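Local atomic coordinates of putative uncharacterized protein TTHB164 (Thermus thermophilus HB8, PDB entry 2ZOP), a protein that probably serves as the Cmr5 subunit of the Cmr ribonucleoprotein complex, which takes part in CRISPR-based defence against mobile genetic elements. Residues Arg25-Asp30 against Lys56-Ala61; Met31-Pro36 against Trp103-Ala108. All blocks are in the same frame, centred on the assembly; numbering follows the deposited sequence.

Contact 1 of 2, residues Arg25-Asp30 against Lys56-Ala61; sequences RGEYRD and KEAHKA. With SO4 (sulfate ion), chain G.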
loop_
_atom_site.group_PDB
_atom_site.type_symbol
_atom_site.label_atom_id
_atom_site.label_comp_id
_atom_site.label_asym_id
_atom_site.label_seq_id
_atom_site.Cartn_x
_atom_site.Cartn_y
_atom_site.Cartn_z
ATOM N N ARG A 25 -24.128 -3.416 -19.907
ATOM C CA ARG A 25 -23.056 -2.448 -20.139
ATOM C C ARG A 25 -22.860 -1.568 -18.900
ATOM O O ARG A 25 -21.770 -1.049 -18.660
ATOM C CB ARG A 25 -23.362 -1.580 -21.372
ATOM C CG ARG A 25 -24.558 -0.649 -21.219
ATOM C CD ARG A 25 -24.830 0.107 -22.518
ATOM N NE ARG A 25 -25.982 0.998 -22.392
ATOM C CZ ARG A 25 -26.575 1.617 -23.412
ATOM N NH1 ARG A 25 -26.125 1.451 -24.654
ATOM N NH2 ARG A 25 -27.629 2.393 -23.191
ATOM N N GLY A 26 -23.922 -1.406 -18.116
ATOM C CA GLY A 26 -23.829 -0.615 -16.905
ATOM C C GLY A 26 -22.982 -1.312 -15.851
ATOM O O GLY A 26 -22.262 -0.671 -15.089
ATOM N N GLU A 27 -23.060 -2.634 -15.811
ATOM C CA GLU A 27 -22.288 -3.409 -14.847
ATOM C C GLU A 27 -20.831 -3.458 -15.300
ATOM O O GLU A 27 -19.904 -3.494 -14.478
ATOM C CB GLU A 27 -22.871 -4.824 -14.735
ATOM C CG GLU A 27 -24.368 -4.818 -14.399
ATOM C CD GLU A 27 -25.000 -6.206 -14.383
ATOM O OE1 GLU A 27 -24.583 -7.077 -15.176
ATOM O OE2 GLU A 27 -25.936 -6.420 -13.582
ATOM N N TYR A 28 -20.648 -3.461 -16.617
ATOM C CA TYR A 28 -19.329 -3.481 -17.233
ATOM C C TYR A 28 -18.585 -2.203 -16.860
ATOM O O TYR A 28 -17.395 -2.230 -16.528
ATOM C CB TYR A 28 -19.465 -3.554 -18.752
ATOM C CG TYR A 28 -18.161 -3.762 -19.489
ATOM C CD1 TYR A 28 -17.666 -5.043 -19.721
ATOM C CD2 TYR A 28 -17.440 -2.677 -19.979
ATOM C CE1 TYR A 28 -16.481 -5.237 -20.434
ATOM C CE2 TYR A 28 -16.259 -2.858 -20.686
ATOM C CZ TYR A 28 -15.787 -4.134 -20.913
ATOM O OH TYR A 28 -14.636 -4.303 -21.629
ATOM N N ARG A 29 -19.293 -1.083 -16.944
ATOM C CA ARG A 29 -18.734 0.222 -16.610
ATOM C C ARG A 29 -18.412 0.287 -15.118
ATOM O O ARG A 29 -17.364 0.808 -14.729
ATOM C CB ARG A 29 -19.731 1.338 -16.981
ATOM C CG ARG A 29 -19.440 2.695 -16.325
ATOM C CD ARG A 29 -20.338 3.811 -16.879
ATOM N NE ARG A 29 -20.041 5.103 -16.259
ATOM C CZ ARG A 29 -20.476 5.467 -15.057
ATOM N NH1 ARG A 29 -21.234 4.640 -14.352
ATOM N NH2 ARG A 29 -20.138 6.644 -14.551
ATOM N N ASP A 30 -19.317 -0.239 -14.287
ATOM C CA ASP A 30 -19.095 -0.224 -12.845
ATOM C C ASP A 30 -17.771 -0.901 -12.521
ATOM O O ASP A 30 -16.967 -0.374 -11.744
ATOM C CB ASP A 30 -20.221 -0.948 -12.095
ATOM C CG ASP A 30 -21.517 -0.171 -12.109
ATOM O OD1 ASP A 30 -21.457 1.073 -12.189
ATOM O OD2 ASP A 30 -22.591 -0.799 -12.025
ATOM N N LYS A 56 -21.667 -11.923 -11.950
ATOM C CA LYS A 56 -22.318 -11.322 -13.105
ATOM C C LYS A 56 -21.364 -11.353 -14.292
ATOM O O LYS A 56 -20.191 -10.964 -14.184
ATOM C CB LYS A 56 -22.757 -9.889 -12.797
ATOM C CG LYS A 56 -23.955 -9.796 -11.837
ATOM C CD LYS A 56 -24.449 -8.357 -11.694
ATOM C CE LYS A 56 -25.686 -8.260 -10.791
ATOM N NZ LYS A 56 -25.384 -8.556 -9.361
ATOM N N GLU A 57 -21.881 -11.838 -15.417
ATOM C CA GLU A 57 -21.108 -11.961 -16.643
ATOM C C GLU A 57 -20.412 -10.675 -17.075
ATOM O O GLU A 57 -19.249 -10.712 -17.440
ATOM C CB GLU A 57 -22.004 -12.462 -17.781
ATOM C CG GLU A 57 -21.267 -13.302 -18.817
ATOM C CD GLU A 57 -20.206 -12.523 -19.573
ATOM O OE1 GLU A 57 -20.579 -11.563 -20.280
ATOM O OE2 GLU A 57 -19.003 -12.868 -19.462
ATOM N N ALA A 58 -21.118 -9.545 -17.030
ATOM C CA ALA A 58 -20.537 -8.272 -17.444
ATOM C C ALA A 58 -19.328 -7.848 -16.606
ATOM O O ALA A 58 -18.420 -7.187 -17.113
ATOM C CB ALA A 58 -21.610 -7.173 -17.418
ATOM N N HIS A 59 -19.317 -8.222 -15.328
ATOM C CA HIS A 59 -18.210 -7.874 -14.440
ATOM C C HIS A 59 -16.961 -8.680 -14.810
ATOM O O HIS A 59 -15.853 -8.139 -14.892
ATOM C CB HIS A 59 -18.599 -8.150 -12.986
ATOM C CG HIS A 59 -19.590 -7.174 -12.421
ATOM N ND1 HIS A 59 -20.313 -7.432 -11.276
ATOM C CD2 HIS A 59 -19.932 -5.922 -12.804
ATOM C CE1 HIS A 59 -21.055 -6.382 -10.977
ATOM N NE2 HIS A 59 -20.842 -5.450 -11.888
ATOM N N LYS A 60 -17.159 -9.974 -15.042
ATOM C CA LYS A 60 -16.086 -10.885 -15.416
ATOM C C LYS A 60 -15.541 -10.515 -16.798
ATOM O O LYS A 60 -14.339 -10.607 -17.044
ATOM C CB LYS A 60 -16.621 -12.322 -15.426
ATOM C CG LYS A 60 -15.592 -13.404 -15.725
ATOM C CD LYS A 60 -14.476 -13.427 -14.678
ATOM C CE LYS A 60 -13.694 -14.738 -14.713
ATOM N NZ LYS A 60 -14.496 -15.876 -14.173
ATOM N N ALA A 61 -16.431 -10.085 -17.690
ATOM C CA ALA A 61 -16.042 -9.712 -19.050
ATOM C C ALA A 61 -14.980 -8.610 -19.047
ATOM O O ALA A 61 -14.047 -8.634 -19.855
ATOM C CB ALA A 61 -17.271 -9.263 -19.849
HETATM S S SO4 G . -21.299 -9.857 -8.604
HETATM O O1 SO4 G . -20.926 -8.572 -7.981
HETATM O O2 SO4 G . -20.922 -9.864 -10.037
HETATM O O3 SO4 G . -20.577 -10.948 -7.923
HETATM O O4 SO4 G . -22.758 -10.043 -8.478
HETATM O O HOH W 1 -22.431 -3.334 -11.146
#
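Glu27 and Tyr28 of helix 25-42 straddle Ala58 near the start of helix 57-69, in a helix-helix packing within this all-alpha fold. The short axes cross at -43° and approach to 7.7 Å, a spacing suited to alanine: Ala58 presents only a methyl, which lets the backbones come close, and its CB lies 3.8 Å from Glu27 CB.

Beyond CG the Glu27 chain is extended and crosses the Lys56 side chain at about a right angle. Its carboxylate therefore meets methylenes rather than the ammonium, with OE2 3.1 Å from Lys56 CD and no salt bridge formed. The ammonium turns instead to O4 of a bound sulfate, and any attraction to the carboxylate would act at longer range.

Tyr28 serves the buried side. With CG anti to the backbone N (chi1 -172°), its ring reaches along the second helix, placing CD1 3.5 Å from Ala58 O and CE1 4.1 Å from Ala61 CB. Small Ala61 accommodates the ring, whose hydroxyl is hydrogen-bonded to Asp65.

On the other flank, His59 meets the first helix by an edge and a water. The CD2 edge of its imidazole touches Glu27 O in the ring plane, and the water links NE2 to Asp30 OD2, donating a hydrogen bond to the carboxylate. The sulfate, probably from the crystallisation liquor, sits at the helix N-terminus, where Gly55 N and Lys56 NZ also bind it; its O2 accepts from both His59 ND1 (2.8 Å, 157°) and Lys56 N (2.9 Å).

Contact 2 of 2, residues Met31-Pro36 against Trp103-Ala108; sequences MALKLP and WFKRFA
Leu33 and Lys105 press together where helix 25-42 packs against helix 87-111: Leu33 CD2 lies 3.3 Å from Lys105 CG, tighter than usual for two carbons, and the two side chains cross at about a right angle. Beside this pair runs the close, buried seam. Ala32 points its methyl at the second helix, with CB 3.9 Å from Ala108 CB and 4.4 Å from Phe104 CB. Alanines facing each other let the axes come to 7.9 Å, close enough for Ala32 O to touch Lys105 CB at 3.6 Å. The Phe104 ring turns from the seam to meet Ala12 and Lys15 of helix 4-19 and Leu62 and Val69 of helix 57-69, which suits a large apolar ring.

Within Lys105 itself the fit then relaxes. A chi1 of 173° swings CG beside the carbonyl carbon and against Leu33; past CG the chain runs along the outer side of the contact, CD only 4.0 Å from Pro36 CG, before a bend at chi4 carries the ammonium away. A lysine suits this border, greasy along its shaft and charged at its end. Small residues inside and a longer side chain at the margin, on axes at 144°, make this an antiparallel helix pair of an alpha-helical bundle.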
loop_
_atom_site.group_PDB
_atom_site.type_symbol
_atom_site.label_atom_id
_atom_site.label_comp_id
_atom_site.label_asym_id
_atom_site.label_seq_id
_atom_site.Cartn_x
_atom_site.Cartn_y
_atom_site.Cartn_z
HETATM N N MSE A 31 -17.545 -2.066 -13.126
HETATM C CA MSE A 31 -16.310 -2.798 -12.893
HETATM C C MSE A 31 -15.091 -2.073 -13.454
HETATM O O MSE A 31 -14.023 -2.095 -12.850
HETATM C CB MSE A 31 -16.400 -4.207 -13.481
HETATM C CG MSE A 31 -16.754 -5.234 -12.425
HETATM SE SE MSE A 31 -15.245 -5.848 -11.341
HETATM C CE MSE A 31 -14.390 -4.214 -10.805
ATOM N N ALA A 32 -15.260 -1.441 -14.610
ATOM C CA ALA A 32 -14.177 -0.698 -15.242
ATOM C C ALA A 32 -13.746 0.460 -14.346
ATOM O O ALA A 32 -12.552 0.737 -14.209
ATOM C CB ALA A 32 -14.630 -0.160 -16.609
ATOM N N LEU A 33 -14.716 1.133 -13.732
ATOM C CA LEU A 33 -14.415 2.272 -12.863
ATOM C C LEU A 33 -13.811 1.868 -11.519
ATOM O O LEU A 33 -13.047 2.617 -10.929
ATOM C CB LEU A 33 -15.676 3.116 -12.619
ATOM C CG LEU A 33 -16.321 3.771 -13.849
ATOM C CD1 LEU A 33 -17.348 4.804 -13.406
ATOM C CD2 LEU A 33 -15.257 4.431 -14.694
ATOM N N LYS A 34 -14.149 0.674 -11.053
ATOM C CA LYS A 34 -13.657 0.175 -9.780
ATOM C C LYS A 34 -12.280 -0.497 -9.836
ATOM O O LYS A 34 -11.499 -0.397 -8.887
ATOM C CB LYS A 34 -14.685 -0.812 -9.195
ATOM C CG LYS A 34 -14.234 -1.564 -7.935
ATOM C CD LYS A 34 -14.041 -0.626 -6.754
ATOM C CE LYS A 34 -15.374 -0.116 -6.219
ATOM N NZ LYS A 34 -15.185 0.870 -5.125
ATOM N N LEU A 35 -11.964 -1.156 -10.949
ATOM C CA LEU A 35 -10.700 -1.873 -11.043
ATOM C C LEU A 35 -9.409 -1.109 -10.719
ATOM O O LEU A 35 -8.585 -1.594 -9.941
ATOM C CB LEU A 35 -10.568 -2.550 -12.406
ATOM C CG LEU A 35 -9.358 -3.485 -12.517
ATOM C CD1 LEU A 35 -9.388 -4.513 -11.381
ATOM C CD2 LEU A 35 -9.369 -4.180 -13.889
ATOM N N PRO A 36 -9.214 0.085 -11.294
ATOM C CA PRO A 36 -7.966 0.784 -10.963
ATOM C C PRO A 36 -7.809 0.944 -9.455
ATOM O O PRO A 36 -6.721 0.750 -8.908
ATOM C CB PRO A 36 -8.120 2.125 -11.685
ATOM C CG PRO A 36 -8.940 1.748 -12.898
ATOM C CD PRO A 36 -10.003 0.857 -12.272
ATOM N N TRP A 103 -7.440 2.994 -18.947
ATOM C CA TRP A 103 -8.014 3.269 -20.262
ATOM C C TRP A 103 -9.436 2.727 -20.350
ATOM O O TRP A 103 -10.321 3.386 -20.885
ATOM C CB TRP A 103 -7.136 2.678 -21.377
ATOM C CG TRP A 103 -5.881 3.468 -21.587
ATOM C CD1 TRP A 103 -4.602 3.015 -21.473
ATOM C CD2 TRP A 103 -5.785 4.870 -21.896
ATOM N NE1 TRP A 103 -3.713 4.043 -21.686
ATOM C CE2 TRP A 103 -4.409 5.193 -21.947
ATOM C CE3 TRP A 103 -6.726 5.883 -22.131
ATOM C CZ2 TRP A 103 -3.947 6.489 -22.224
ATOM C CZ3 TRP A 103 -6.270 7.174 -22.408
ATOM C CH2 TRP A 103 -4.887 7.464 -22.451
ATOM N N PHE A 104 -9.657 1.528 -19.824
ATOM C CA PHE A 104 -10.996 0.945 -19.825
ATOM C C PHE A 104 -11.913 1.895 -19.063
ATOM O O PHE A 104 -13.042 2.172 -19.488
ATOM C CB PHE A 104 -10.986 -0.416 -19.126
ATOM C CG PHE A 104 -10.662 -1.564 -20.037
ATOM C CD1 PHE A 104 -11.674 -2.213 -20.749
ATOM C CD2 PHE A 104 -9.354 -1.997 -20.192
ATOM C CE1 PHE A 104 -11.385 -3.270 -21.597
ATOM C CE2 PHE A 104 -9.052 -3.058 -21.042
ATOM C CZ PHE A 104 -10.072 -3.697 -21.747
ATOM N N LYS A 105 -11.414 2.389 -17.934
ATOM C CA LYS A 105 -12.170 3.318 -17.103
ATOM C C LYS A 105 -12.528 4.590 -17.865
ATOM O O LYS A 105 -13.685 5.014 -17.887
ATOM C CB LYS A 105 -11.361 3.674 -15.850
ATOM C CG LYS A 105 -11.997 4.762 -14.992
ATOM C CD LYS A 105 -11.302 4.876 -13.644
ATOM C CE LYS A 105 -11.860 6.041 -12.838
ATOM N NZ LYS A 105 -11.503 7.348 -13.481
ATOM N N ARG A 106 -11.526 5.197 -18.485
ATOM C CA ARG A 106 -11.728 6.423 -19.246
ATOM C C ARG A 106 -12.726 6.258 -20.390
ATOM O O ARG A 106 -13.613 7.089 -20.563
ATOM C CB ARG A 106 -10.384 6.921 -19.785
ATOM C CG ARG A 106 -9.479 7.460 -18.682
ATOM C CD ARG A 106 -8.037 7.512 -19.131
ATOM N NE ARG A 106 -7.138 7.814 -18.024
ATOM C CZ ARG A 106 -5.828 7.604 -18.055
ATOM N NH1 ARG A 106 -5.270 7.089 -19.144
ATOM N NH2 ARG A 106 -5.081 7.889 -16.994
ATOM N N PHE A 107 -12.581 5.194 -21.176
ATOM C CA PHE A 107 -13.507 4.982 -22.275
ATOM C C PHE A 107 -14.889 4.561 -21.806
ATOM O O PHE A 107 -15.872 4.803 -22.498
ATOM C CB PHE A 107 -12.925 3.985 -23.285
ATOM C CG PHE A 107 -11.898 4.602 -24.192
ATOM C CD1 PHE A 107 -12.268 5.598 -25.094
ATOM C CD2 PHE A 107 -10.554 4.259 -24.087
ATOM C CE1 PHE A 107 -11.315 6.252 -25.871
ATOM C CE2 PHE A 107 -9.589 4.909 -24.862
ATOM C CZ PHE A 107 -9.976 5.911 -25.754
ATOM N N ALA A 108 -14.976 3.941 -20.631
ATOM C CA ALA A 108 -16.282 3.552 -20.095
ATOM C C ALA A 108 -17.035 4.824 -19.692
ATOM O O ALA A 108 -18.248 4.928 -19.889
ATOM C CB ALA A 108 -16.121 2.627 -18.877
#

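In the fold
The two contacts lie 11 Å apart, centre to centre, and share helix 25-42, which meets helix 57-69 in contact 1 and helix 87-111 in contact 2. Along the chain the segments alternate: 25-30 and 31-36 are consecutive, 56-61 comes next, and 103-108 arrives near the C-terminus. The end of helix 87-111 packs beside the first turns of helix 25-42, as Arg29 CD near Ala108 O indicates. The contacts also touch through His59 CD2, 3.3 Å from CG of Met31 (a selenomethionine), and Tyr28 OH, 3.4 Å from Phe104 CE1. Contact 1 is near the surface and contact 2 is buried; together they join three helices of one Cmr5 subunit, which assembles as a homotrimer.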